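PDB 3M4U: tyrosine specific protein phosphatase, putative from Trypanosoma brucei, which is the protein tyrosine phosphatase TbPTP1, a life-cycle switch that dephosphorylates the nucleolar protein NOPP44/46. Local coordinates for residues F7-L12 / V282-V287; V192-W197 / A206-E211; S214-C219 / G241-L246. One frame throughout, in Å; residues are numbered along the deposited sequence.

In the fold
All three contacts pack around the helical side of the phosphatase domain, and contact 1 encloses the other two along the chain. Contacts 2 and 3 lie nearer the middle of the molecule, each about 12 Å from its centre, and share helix 206-217. Contact 1, at about 22 Å, lies toward the periphery, yet its touching residues are buried. Helix 277-290 joins the set: Val287 CG2 lies 3.5 Å from Ala245 CB of contact 3, and Thr286 meets Phe209 of contact 2. Chemistry varies with place. Contact 1 is aromatic and sulfur packing, contact 2 combines an edge-to-face aromatic pair with a water bridge where strand 187-194 ends, and contact 3 is apolar with an exposed lysine at its margin.

Contact 1. Residues F7-L12 / V282-V287; sequences FPMAQL and VIYMTV
Met9 lays its terminal methyl on the ring of Tyr284, while Phe7, beside it, receives a methyl of Val287 on its own ring. Met9 CE sits 3.5 Å from the centroid of the Tyr284 ring, 23° off the normal and displaced toward the CE1-CZ rim. The methionine chain reaches this position by bending at both chi2 (79°) and chi3 (77°), which leaves SD farther out, 4.8 Å from the same centroid but still above the face. A long, unbranched and flexible side chain suits this place. Phe7 approaches Tyr284 differently: Phe7 CZ comes to the edge of the tyrosine, near its ring plane, 3.8 Å from Tyr284 CE1. On the Phe7 ring, Val287 CG1 stands over one face, 4.0 Å from the centroid, in a CH-pi contact. The two ring atoms nearest that methyl are CE2 and CZ. The valine suits a buried site between the phenylalanine and helix 234-250, where it also packs on Ala245 and Ile249. Tyrosine suits its place because its ring packs under Met9 while its OH hydrogen-bonds to Glu24 of helix 14-31. Together these side chains form a Met-aromatic and CH-pi cluster that docks the segment preceding helix 14-31 onto helix 277-290 of the tyrosine phosphatase domain.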
ATOM      1  N   PHE A   7      -7.287  26.049   4.840  1.00 64.08           N
ATOM      2  CA  PHE A   7      -6.057  25.286   4.682  1.00 57.36           C
ATOM      3  C   PHE A   7      -4.859  26.230   4.561  1.00 47.45           C
ATOM      4  O   PHE A   7      -4.417  26.558   3.465  1.00 47.53           O
ATOM      5  CB  PHE A   7      -6.160  24.307   3.503  1.00 53.51           C
ATOM      6  CG  PHE A   7      -5.202  23.150   3.598  1.00 52.55           C
ATOM      7  CD1 PHE A   7      -5.294  22.246   4.635  1.00 51.83           C
ATOM      8  CD2 PHE A   7      -4.203  22.977   2.657  1.00 53.63           C
ATOM      9  CE1 PHE A   7      -4.413  21.199   4.735  1.00 48.98           C
ATOM     10  CE2 PHE A   7      -3.324  21.919   2.751  1.00 51.63           C
ATOM     11  CZ  PHE A   7      -3.428  21.035   3.791  1.00 51.67           C
ATOM     12  N   PRO A   8      -4.346  26.675   5.714  1.00 46.76           N
ATOM     13  CA  PRO A   8      -3.262  27.655   5.860  1.00 49.83           C
ATOM     14  C   PRO A   8      -2.009  27.307   5.068  1.00 47.09           C
ATOM     15  O   PRO A   8      -1.237  28.208   4.731  1.00 41.75           O
ATOM     16  CB  PRO A   8      -2.976  27.626   7.367  1.00 48.73           C
ATOM     17  CG  PRO A   8      -4.305  27.278   7.975  1.00 46.83           C
ATOM     18  CD  PRO A   8      -4.890  26.267   7.021  1.00 51.10           C
ATOM     19  N   MET A   9      -1.811  26.024   4.772  1.00 49.29           N
ATOM     20  CA  MET A   9      -0.661  25.610   3.974  1.00 49.71           C
ATOM     21  C   MET A   9      -0.714  26.212   2.566  1.00 47.72           C
ATOM     22  O   MET A   9       0.315  26.422   1.937  1.00 50.15           O
ATOM     23  CB  MET A   9      -0.568  24.080   3.886  1.00 46.76           C
ATOM     24  CG  MET A   9       0.444  23.570   2.863  1.00 45.18           C
ATOM     25  SD  MET A   9       2.157  23.644   3.454  1.00 49.19           S
ATOM     26  CE  MET A   9       2.164  22.227   4.548  1.00 49.80           C
ATOM     27  N   ALA A  10      -1.912  26.482   2.069  1.00 44.21           N
ATOM     28  CA  ALA A  10      -2.044  26.978   0.711  1.00 49.58           C
ATOM     29  C   ALA A  10      -1.603  28.444   0.630  1.00 54.75           C
ATOM     30  O   ALA A  10      -1.173  28.917  -0.431  1.00 55.79           O
ATOM     31  CB  ALA A  10      -3.475  26.804   0.216  1.00 49.14           C
ATOM     32  N   GLN A  11      -1.695  29.158   1.754  1.00 48.49           N
ATOM     33  CA  GLN A  11      -1.293  30.570   1.792  1.00 53.83           C
ATOM     34  C   GLN A  11       0.211  30.756   2.014  1.00 53.57           C
ATOM     35  O   GLN A  11       0.748  31.841   1.777  1.00 52.63           O
ATOM     36  CB  GLN A  11      -2.050  31.344   2.880  1.00 52.53           C
ATOM     37  CG  GLN A  11      -3.348  30.727   3.341  1.00 51.38           C
ATOM     38  CD  GLN A  11      -4.336  30.594   2.223  1.00 58.17           C
ATOM     39  OE1 GLN A  11      -4.168  31.196   1.160  1.00 63.52           O
ATOM     40  NE2 GLN A  11      -5.378  29.800   2.445  1.00 51.41           N
ATOM     41  N   LEU A  12       0.883  29.713   2.496  1.00 49.91           N
ATOM     42  CA  LEU A  12       2.329  29.771   2.713  1.00 51.79           C
ATOM     43  C   LEU A  12       3.063  29.939   1.378  1.00 56.40           C
ATOM     44  O   LEU A  12       2.589  29.473   0.330  1.00 53.35           O
ATOM     45  CB  LEU A  12       2.833  28.506   3.435  1.00 48.53           C
ATOM     46  CG  LEU A  12       3.070  28.449   4.955  1.00 48.23           C
ATOM     47  CD1 LEU A  12       2.685  29.726   5.710  1.00 48.39           C
ATOM     48  CD2 LEU A  12       2.362  27.248   5.551  1.00 49.49           C
ATOM     49  N   VAL A 282       3.853  14.542  -1.691  1.00 36.23           N
ATOM     50  CA  VAL A 282       2.811  14.070  -2.601  1.00 35.67           C
ATOM     51  C   VAL A 282       1.418  14.172  -1.966  1.00 36.05           C
ATOM     52  O   VAL A 282       0.468  14.655  -2.592  1.00 34.92           O
ATOM     53  CB  VAL A 282       3.112  12.620  -3.066  1.00 36.24           C
ATOM     54  CG1 VAL A 282       1.867  11.928  -3.623  1.00 31.07           C
ATOM     55  CG2 VAL A 282       4.228  12.631  -4.082  1.00 35.19           C
ATOM     56  N   ILE A 283       1.304  13.743  -0.712  1.00 36.34           N
ATOM     57  CA  ILE A 283       0.020  13.803  -0.007  1.00 38.98           C
ATOM     58  C   ILE A 283      -0.499  15.241   0.105  1.00 39.97           C
ATOM     59  O   ILE A 283      -1.684  15.499  -0.141  1.00 39.04           O
ATOM     60  CB  ILE A 283       0.097  13.142   1.395  1.00 35.56           C
ATOM     61  CG1 ILE A 283       0.713  11.750   1.281  1.00 36.97           C
ATOM     62  CG2 ILE A 283      -1.284  13.021   2.023  1.00 31.93           C
ATOM     63  CD1 ILE A 283       0.947  11.099   2.611  1.00 35.89           C
ATOM     64  N   TYR A 284       0.383  16.172   0.467  1.00 35.83           N
ATOM     65  CA  TYR A 284       0.002  17.583   0.546  1.00 39.32           C
ATOM     66  C   TYR A 284      -0.407  18.096  -0.811  1.00 39.02           C
ATOM     67  O   TYR A 284      -1.362  18.852  -0.938  1.00 38.50           O
ATOM     68  CB  TYR A 284       1.153  18.448   1.067  1.00 39.47           C
ATOM     69  CG  TYR A 284       1.108  18.724   2.545  1.00 37.31           C
ATOM     70  CD1 TYR A 284       0.087  19.493   3.097  1.00 40.88           C
ATOM     71  CD2 TYR A 284       2.082  18.210   3.398  1.00 36.30           C
ATOM     72  CE1 TYR A 284       0.035  19.744   4.474  1.00 40.79           C
ATOM     73  CE2 TYR A 284       2.047  18.463   4.765  1.00 40.14           C
ATOM     74  CZ  TYR A 284       1.025  19.240   5.295  1.00 40.23           C
ATOM     75  OH  TYR A 284       0.984  19.494   6.650  1.00 41.10           O
ATOM     76  N   MET A 285       0.323  17.666  -1.832  1.00 39.79           N
ATOM     77  CA  MET A 285       0.096  18.156  -3.172  1.00 37.56           C
ATOM     78  C   MET A 285      -1.199  17.608  -3.738  1.00 41.62           C
ATOM     79  O   MET A 285      -1.770  18.186  -4.653  1.00 43.49           O
ATOM     80  CB  MET A 285       1.250  17.771  -4.077  1.00 40.66           C
ATOM     81  CG  MET A 285       2.549  18.499  -3.810  1.00 42.30           C
ATOM     82  SD  MET A 285       3.778  17.895  -4.994  1.00 63.31           S
ATOM     83  CE  MET A 285       5.254  18.747  -4.428  1.00 65.08           C
ATOM     84  N   THR A 286      -1.647  16.477  -3.206  1.00 41.09           N
ATOM     85  CA  THR A 286      -2.889  15.884  -3.652  1.00 37.40           C
ATOM     86  C   THR A 286      -4.001  16.733  -3.084  1.00 40.93           C
ATOM     87  O   THR A 286      -4.953  17.073  -3.780  1.00 43.45           O
ATOM     88  CB  THR A 286      -3.040  14.440  -3.137  1.00 38.94           C
ATOM     89  OG1 THR A 286      -1.930  13.659  -3.590  1.00 38.32           O
ATOM     90  CG2 THR A 286      -4.339  13.817  -3.661  1.00 41.29           C
ATOM     91  N   VAL A 287      -3.862  17.073  -1.805  1.00 41.57           N
ATOM     92  CA  VAL A 287      -4.778  17.988  -1.111  1.00 41.72           C
ATOM     93  C   VAL A 287      -4.862  19.380  -1.747  1.00 46.62           C
ATOM     94  O   VAL A 287      -5.954  19.841  -2.104  1.00 44.81           O
ATOM     95  CB  VAL A 287      -4.349  18.176   0.348  1.00 44.31           C
ATOM     96  CG1 VAL A 287      -5.206  19.252   1.027  1.00 39.59           C
ATOM     97  CG2 VAL A 287      -4.421  16.842   1.086  1.00 41.71           C
TER

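Contact 2. Residues V192-W197 / A206-E211; sequences VQYVGW and AASFDE
Ser208 OG is gripped by several groups in the first turn of helix 206-217: it hydrogen-bonds to Leu170 O and Ser205 OG, and a water donates to it over 3.3 Å. The same water lies 2.5 Å from Tyr194 OH, in the plane of the tyrosine ring, so it bridges the two segments at their polar ends. Tyr194 OH also bonds to Glu204 N, a second hold on the position of the phenol. Next to this polar bridge the serine and tyrosine meet through carbon, with Ser208 CB 3.5 Å from Tyr194 CE1. A serine suits the spot, being small enough to let the ring come close and polar enough to join the hydrogen-bond network. The ring's own chain folds back over it, Gly196 N standing 3.2 Å above one face.

The other half of the contact is aromatic. Trp197 and Phe209 form an offset edge-to-face pair, the phenylalanine edge directed at the indole's six-membered ring, with planes at 88° and centroids 5.4 Å apart. Phe209 CE1 makes the nearest approach, 3.5 Å from Trp197 CH2. With chi1 at -163° the Phe209 ring swings away from its own N and across to the tryptophan. Trp197 begins the Trp-Pro-Asp loop of this family, and Arg235, the arginine of the signature motif that in this family binds phosphate, hydrogen-bonds to Trp197 O. The contact thus joins the end of strand 187-194 to helix 206-217, with Phe209 also wedged against helices 234-250 and 277-290.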
ATOM      1  N   VAL A 192      -4.495  -4.617  -9.001  1.00 32.72           N
ATOM      2  CA  VAL A 192      -4.107  -3.503  -9.835  1.00 32.67           C
ATOM      3  C   VAL A 192      -2.642  -3.156  -9.545  1.00 34.15           C
ATOM      4  O   VAL A 192      -2.291  -2.822  -8.408  1.00 33.51           O
ATOM      5  CB  VAL A 192      -5.047  -2.291  -9.581  1.00 36.03           C
ATOM      6  CG1 VAL A 192      -4.600  -1.061 -10.353  1.00 30.82           C
ATOM      7  CG2 VAL A 192      -6.481  -2.659  -9.947  1.00 34.29           C
ATOM      8  N   GLN A 193      -1.785  -3.254 -10.564  1.00 30.90           N
ATOM      9  CA  GLN A 193      -0.369  -2.968 -10.394  1.00 27.63           C
ATOM     10  C   GLN A 193       0.030  -1.703 -11.114  1.00 35.01           C
ATOM     11  O   GLN A 193      -0.236  -1.539 -12.324  1.00 34.09           O
ATOM     12  CB  GLN A 193       0.499  -4.129 -10.886  1.00 29.50           C
ATOM     13  CG  GLN A 193       1.978  -3.977 -10.566  1.00 27.64           C
ATOM     14  CD  GLN A 193       2.861  -4.867 -11.427  1.00 34.91           C
ATOM     15  OE1 GLN A 193       2.367  -5.582 -12.308  1.00 33.17           O
ATOM     16  NE2 GLN A 193       4.180  -4.831 -11.180  1.00 30.72           N
ATOM     17  N   TYR A 194       0.672  -0.804 -10.369  1.00 30.73           N
ATOM     18  CA  TYR A 194       1.195   0.424 -10.934  1.00 25.08           C
ATOM     19  C   TYR A 194       2.702   0.342 -10.943  1.00 33.27           C
ATOM     20  O   TYR A 194       3.322   0.108  -9.882  1.00 34.04           O
ATOM     21  CB  TYR A 194       0.754   1.622 -10.103  1.00 33.30           C
ATOM     22  CG  TYR A 194       1.362   2.941 -10.547  1.00 33.78           C
ATOM     23  CD1 TYR A 194       1.473   3.265 -11.899  1.00 32.73           C
ATOM     24  CD2 TYR A 194       1.805   3.868  -9.610  1.00 33.02           C
ATOM     25  CE1 TYR A 194       2.037   4.464 -12.305  1.00 34.07           C
ATOM     26  CE2 TYR A 194       2.355   5.082 -10.000  1.00 34.42           C
ATOM     27  CZ  TYR A 194       2.468   5.382 -11.353  1.00 34.84           C
ATOM     28  OH  TYR A 194       3.022   6.594 -11.730  1.00 30.94           O
ATOM     29  N   VAL A 195       3.290   0.529 -12.128  1.00 28.80           N
ATOM     30  CA  VAL A 195       4.725   0.355 -12.315  1.00 29.70           C
ATOM     31  C   VAL A 195       5.494   1.660 -12.600  1.00 32.72           C
ATOM     32  O   VAL A 195       6.691   1.638 -12.926  1.00 28.86           O
ATOM     33  CB  VAL A 195       5.029  -0.701 -13.414  1.00 33.77           C
ATOM     34  CG1 VAL A 195       4.345  -2.017 -13.084  1.00 35.33           C
ATOM     35  CG2 VAL A 195       4.583  -0.202 -14.797  1.00 32.74           C
ATOM     36  N   GLY A 196       4.816   2.792 -12.468  1.00 31.70           N
ATOM     37  CA  GLY A 196       5.457   4.078 -12.681  1.00 28.85           C
ATOM     38  C   GLY A 196       5.795   4.743 -11.363  1.00 32.16           C
ATOM     39  O   GLY A 196       5.846   5.971 -11.271  1.00 27.59           O
ATOM     40  N   TRP A 197       6.037   3.924 -10.335  1.00 29.41           N
ATOM     41  CA  TRP A 197       6.336   4.441  -9.001  1.00 30.04           C
ATOM     42  C   TRP A 197       7.555   3.749  -8.384  1.00 29.19           C
ATOM     43  O   TRP A 197       7.432   2.673  -7.808  1.00 36.52           O
ATOM     44  CB  TRP A 197       5.107   4.278  -8.097  1.00 31.11           C
ATOM     45  CG  TRP A 197       5.092   5.179  -6.885  1.00 27.22           C
ATOM     46  CD1 TRP A 197       6.132   5.909  -6.390  1.00 27.18           C
ATOM     47  CD2 TRP A 197       3.975   5.428  -6.017  1.00 27.55           C
ATOM     48  NE1 TRP A 197       5.734   6.593  -5.263  1.00 29.06           N
ATOM     49  CE2 TRP A 197       4.412   6.321  -5.019  1.00 27.12           C
ATOM     50  CE3 TRP A 197       2.646   4.990  -5.996  1.00 28.97           C
ATOM     51  CZ2 TRP A 197       3.571   6.778  -3.998  1.00 31.35           C
ATOM     52  CZ3 TRP A 197       1.811   5.445  -4.993  1.00 30.28           C
ATOM     53  CH2 TRP A 197       2.276   6.331  -4.003  1.00 32.17           C
ATOM     54  N   ALA A 206       0.690  12.410 -12.302  1.00 33.79           N
ATOM     55  CA  ALA A 206      -0.445  12.710 -11.440  1.00 37.26           C
ATOM     56  C   ALA A 206      -1.687  11.896 -11.811  1.00 39.93           C
ATOM     57  O   ALA A 206      -2.482  11.512 -10.927  1.00 37.19           O
ATOM     58  CB  ALA A 206      -0.762  14.190 -11.475  1.00 36.19           C
ATOM     59  N   ALA A 207      -1.845  11.653 -13.114  1.00 31.33           N
ATOM     60  CA  ALA A 207      -3.035  10.998 -13.644  1.00 34.91           C
ATOM     61  C   ALA A 207      -3.091   9.532 -13.214  1.00 34.52           C
ATOM     62  O   ALA A 207      -4.166   9.016 -12.894  1.00 33.83           O
ATOM     63  CB  ALA A 207      -3.099  11.129 -15.187  1.00 29.85           C
ATOM     64  N   SER A 208      -1.934   8.868 -13.217  1.00 33.06           N
ATOM     65  CA  SER A 208      -1.833   7.513 -12.671  1.00 34.28           C
ATOM     66  C   SER A 208      -2.246   7.507 -11.193  1.00 32.15           C
ATOM     67  O   SER A 208      -3.095   6.714 -10.768  1.00 32.35           O
ATOM     68  CB  SER A 208      -0.413   6.970 -12.823  1.00 34.12           C
ATOM     69  OG  SER A 208      -0.053   6.848 -14.190  1.00 38.80           O
ATOM     70  N   PHE A 209      -1.660   8.416 -10.421  1.00 33.57           N
ATOM     71  CA  PHE A 209      -1.936   8.489  -8.994  1.00 32.66           C
ATOM     72  C   PHE A 209      -3.426   8.665  -8.755  1.00 35.75           C
ATOM     73  O   PHE A 209      -4.013   8.012  -7.887  1.00 35.83           O
ATOM     74  CB  PHE A 209      -1.152   9.631  -8.352  1.00 35.41           C
ATOM     75  CG  PHE A 209      -1.065   9.536  -6.855  1.00 39.35           C
ATOM     76  CD1 PHE A 209      -0.612   8.366  -6.244  1.00 34.49           C
ATOM     77  CD2 PHE A 209      -1.426  10.616  -6.051  1.00 37.32           C
ATOM     78  CE1 PHE A 209      -0.528   8.270  -4.851  1.00 33.45           C
ATOM     79  CE2 PHE A 209      -1.345  10.526  -4.657  1.00 36.08           C
ATOM     80  CZ  PHE A 209      -0.893   9.343  -4.060  1.00 32.99           C
ATOM     81  N   ASP A 210      -4.029   9.549  -9.545  1.00 36.04           N
ATOM     82  CA  ASP A 210      -5.452   9.839  -9.447  1.00 36.81           C
ATOM     83  C   ASP A 210      -6.311   8.651  -9.852  1.00 34.49           C
ATOM     84  O   ASP A 210      -7.345   8.399  -9.247  1.00 35.61           O
ATOM     85  CB  ASP A 210      -5.814  11.041 -10.318  1.00 36.87           C
ATOM     86  CG  ASP A 210      -5.335  12.349  -9.732  1.00 45.62           C
ATOM     87  OD1 ASP A 210      -4.866  12.349  -8.564  1.00 46.50           O
ATOM     88  OD2 ASP A 210      -5.434  13.381 -10.441  1.00 45.99           O
ATOM     89  N   GLU A 211      -5.906   7.934 -10.886  1.00 32.79           N
ATOM     90  CA  GLU A 211      -6.641   6.743 -11.256  1.00 33.85           C
ATOM     91  C   GLU A 211      -6.645   5.760 -10.080  1.00 35.59           C
ATOM     92  O   GLU A 211      -7.690   5.197  -9.730  1.00 34.92           O
ATOM     93  CB  GLU A 211      -6.066   6.106 -12.528  1.00 35.83           C
ATOM     94  CG  GLU A 211      -6.755   4.796 -12.938  1.00 38.62           C
ATOM     95  CD  GLU A 211      -8.217   4.970 -13.328  1.00 46.32           C
ATOM     96  OE1 GLU A 211      -8.742   6.108 -13.255  1.00 49.56           O
ATOM     97  OE2 GLU A 211      -8.846   3.961 -13.710  1.00 45.72           O
TER
HETATM   98  O   HOH W   1       3.239   6.943 -14.246  1.00 34.93           O

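Contact 3. Residues S214-C219 / G241-L246; sequences SVIKNC and GAYAAL
Helices 206-217 and 234-250 approach with Lys217 CA and Tyr243 CA 7.8 Å apart, the former helix ending here as Asn218 leaves helical backbone angles. This is helix-on-helix packing within the tyrosine phosphatase domain, whose helix 234-250 begins at the arginine end of the Cys-Arg signature motif. Tyr243 carries the contact. Its CG lies anti to the backbone N (chi1 166°), extending the ring from helix 234-250 toward the other helix, and the CD1-CE1 side of the ring does the touching. Ile216 offers its branch methyl CG2, which lies 3.7 Å from Tyr243 CD1 and equally far from CE1, approaching the ring obliquely. A beta-branched residue suits this place, since CG2 stays close to the helix backbone and reaches the ring, while the longer CG1 branch leaves in another direction.

Leu213 of the same helix adds to this packing, and Leu88, Pro89 and an edge-to-face pairing with Phe92 add further neighbours. An aromatic ring is well suited to bridging so many apolar neighbours at once. Lys217 is exposed and marks the margin of the interface: its aliphatic base meets the ring, whereas the chain, extended until a bend at its last torsion, carries NZ away toward Glu250, with which it makes only a long, weak ion pair. The tyrosine's edge is met by backbone carbon here, with Lys217 CA near the ring plane and 4.0 Å from Tyr243 CE1.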
ATOM      1  N   SER A 214      -8.949   6.748  -7.483  1.00 33.98           N
ATOM      2  CA  SER A 214     -10.306   6.583  -7.997  1.00 38.08           C
ATOM      3  C   SER A 214     -10.739   5.116  -7.922  1.00 39.07           C
ATOM      4  O   SER A 214     -11.873   4.793  -7.547  1.00 37.56           O
ATOM      5  CB  SER A 214     -10.404   7.127  -9.436  1.00 39.71           C
ATOM      6  OG  SER A 214     -11.529   6.580 -10.119  1.00 46.15           O
ATOM      7  N   VAL A 215      -9.825   4.226  -8.285  1.00 36.02           N
ATOM      8  CA  VAL A 215     -10.081   2.803  -8.185  1.00 32.33           C
ATOM      9  C   VAL A 215     -10.348   2.373  -6.745  1.00 37.84           C
ATOM     10  O   VAL A 215     -11.178   1.500  -6.494  1.00 39.02           O
ATOM     11  CB  VAL A 215      -8.903   2.003  -8.721  1.00 36.17           C
ATOM     12  CG1 VAL A 215      -8.961   0.559  -8.202  1.00 30.04           C
ATOM     13  CG2 VAL A 215      -8.884   2.064 -10.237  1.00 31.59           C
ATOM     14  N   ILE A 216      -9.660   2.980  -5.787  1.00 35.39           N
ATOM     15  CA  ILE A 216      -9.942   2.642  -4.391  1.00 43.28           C
ATOM     16  C   ILE A 216     -11.317   3.158  -3.942  1.00 42.91           C
ATOM     17  O   ILE A 216     -12.099   2.424  -3.347  1.00 40.51           O
ATOM     18  CB  ILE A 216      -8.840   3.141  -3.430  1.00 40.37           C
ATOM     19  CG1 ILE A 216      -7.534   2.396  -3.700  1.00 38.18           C
ATOM     20  CG2 ILE A 216      -9.264   2.938  -1.983  1.00 38.47           C
ATOM     21  CD1 ILE A 216      -6.367   2.932  -2.916  1.00 37.71           C
ATOM     22  N   LYS A 217     -11.598   4.421  -4.244  1.00 42.60           N
ATOM     23  CA  LYS A 217     -12.836   5.064  -3.821  1.00 47.14           C
ATOM     24  C   LYS A 217     -14.073   4.397  -4.414  1.00 50.11           C
ATOM     25  O   LYS A 217     -15.099   4.258  -3.739  1.00 49.65           O
ATOM     26  CB  LYS A 217     -12.806   6.554  -4.179  1.00 49.11           C
ATOM     27  CG  LYS A 217     -14.101   7.285  -3.905  1.00 53.82           C
ATOM     28  CD  LYS A 217     -13.902   8.802  -3.908  1.00 63.11           C
ATOM     29  CE  LYS A 217     -15.239   9.535  -4.054  1.00 65.11           C
ATOM     30  NZ  LYS A 217     -16.306   8.938  -3.188  1.00 60.98           N
ATOM     31  N   ASN A 218     -13.962   3.966  -5.667  1.00 47.19           N
ATOM     32  CA  ASN A 218     -15.089   3.374  -6.382  1.00 44.48           C
ATOM     33  C   ASN A 218     -15.247   1.855  -6.200  1.00 52.08           C
ATOM     34  O   ASN A 218     -16.060   1.210  -6.879  1.00 49.71           O
ATOM     35  CB  ASN A 218     -15.007   3.735  -7.865  1.00 43.63           C
ATOM     36  CG  ASN A 218     -15.159   5.236  -8.104  1.00 52.82           C
ATOM     37  OD1 ASN A 218     -15.743   5.950  -7.285  1.00 54.93           O
ATOM     38  ND2 ASN A 218     -14.622   5.720  -9.223  1.00 52.24           N
ATOM     39  N   CYS A 219     -14.477   1.289  -5.275  1.00 52.18           N
ATOM     40  CA  CYS A 219     -14.550  -0.143  -4.984  1.00 52.44           C
ATOM     41  C   CYS A 219     -15.665  -0.469  -3.992  1.00 53.90           C
ATOM     42  O   CYS A 219     -15.657   0.013  -2.859  1.00 54.33           O
ATOM     43  CB  CYS A 219     -13.215  -0.638  -4.417  1.00 46.00           C
ATOM     44  SG  CYS A 219     -13.209  -2.400  -3.971  1.00 52.57           S
ATOM     45  N   GLY A 241      -2.531   7.379   2.712  1.00 29.10           N
ATOM     46  CA  GLY A 241      -2.591   8.767   3.156  1.00 31.83           C
ATOM     47  C   GLY A 241      -3.329   9.720   2.206  1.00 33.91           C
ATOM     48  O   GLY A 241      -4.201  10.467   2.639  1.00 34.94           O
ATOM     49  N   ALA A 242      -2.981   9.711   0.920  1.00 27.97           N
ATOM     50  CA  ALA A 242      -3.659  10.563  -0.050  1.00 29.12           C
ATOM     51  C   ALA A 242      -5.164  10.270  -0.121  1.00 30.98           C
ATOM     52  O   ALA A 242      -5.977  11.191  -0.138  1.00 37.04           O
ATOM     53  CB  ALA A 242      -3.011  10.428  -1.434  1.00 26.55           C
ATOM     54  N   TYR A 243      -5.539   8.995  -0.158  1.00 28.86           N
ATOM     55  CA  TYR A 243      -6.956   8.630  -0.148  1.00 30.43           C
ATOM     56  C   TYR A 243      -7.679   9.242   1.043  1.00 33.24           C
ATOM     57  O   TYR A 243      -8.750   9.814   0.896  1.00 37.82           O
ATOM     58  CB  TYR A 243      -7.122   7.109  -0.124  1.00 32.87           C
ATOM     59  CG  TYR A 243      -8.525   6.628   0.214  1.00 39.22           C
ATOM     60  CD1 TYR A 243      -9.490   6.462  -0.780  1.00 39.14           C
ATOM     61  CD2 TYR A 243      -8.881   6.334   1.526  1.00 35.83           C
ATOM     62  CE1 TYR A 243     -10.773   6.018  -0.475  1.00 42.00           C
ATOM     63  CE2 TYR A 243     -10.153   5.896   1.839  1.00 38.21           C
ATOM     64  CZ  TYR A 243     -11.097   5.737   0.838  1.00 43.51           C
ATOM     65  OH  TYR A 243     -12.367   5.297   1.157  1.00 46.80           O
ATOM     66  N   ALA A 244      -7.085   9.104   2.226  1.00 32.80           N
ATOM     67  CA  ALA A 244      -7.665   9.625   3.457  1.00 36.16           C
ATOM     68  C   ALA A 244      -7.876  11.140   3.436  1.00 37.92           C
ATOM     69  O   ALA A 244      -8.953  11.643   3.789  1.00 38.04           O
ATOM     70  CB  ALA A 244      -6.812   9.224   4.674  1.00 36.73           C
ATOM     71  N   ALA A 245      -6.853  11.869   3.022  1.00 35.78           N
ATOM     72  CA  ALA A 245      -6.963  13.321   3.005  1.00 40.89           C
ATOM     73  C   ALA A 245      -8.016  13.800   2.008  1.00 38.88           C
ATOM     74  O   ALA A 245      -8.745  14.739   2.291  1.00 37.15           O
ATOM     75  CB  ALA A 245      -5.621  13.958   2.741  1.00 32.20           C
ATOM     76  N   LEU A 246      -8.108  13.152   0.851  1.00 40.78           N
ATOM     77  CA  LEU A 246      -9.145  13.506  -0.119  1.00 38.62           C
ATOM     78  C   LEU A 246     -10.514  13.311   0.502  1.00 45.56           C
ATOM     79  O   LEU A 246     -11.423  14.124   0.325  1.00 47.32           O
ATOM     80  CB  LEU A 246      -9.061  12.627  -1.361  1.00 34.96           C
ATOM     81  CG  LEU A 246      -7.954  12.949  -2.354  1.00 43.04           C
ATOM     82  CD1 LEU A 246      -8.285  12.315  -3.708  1.00 47.07           C
ATOM     83  CD2 LEU A 246      -7.820  14.450  -2.483  1.00 47.60           C
TER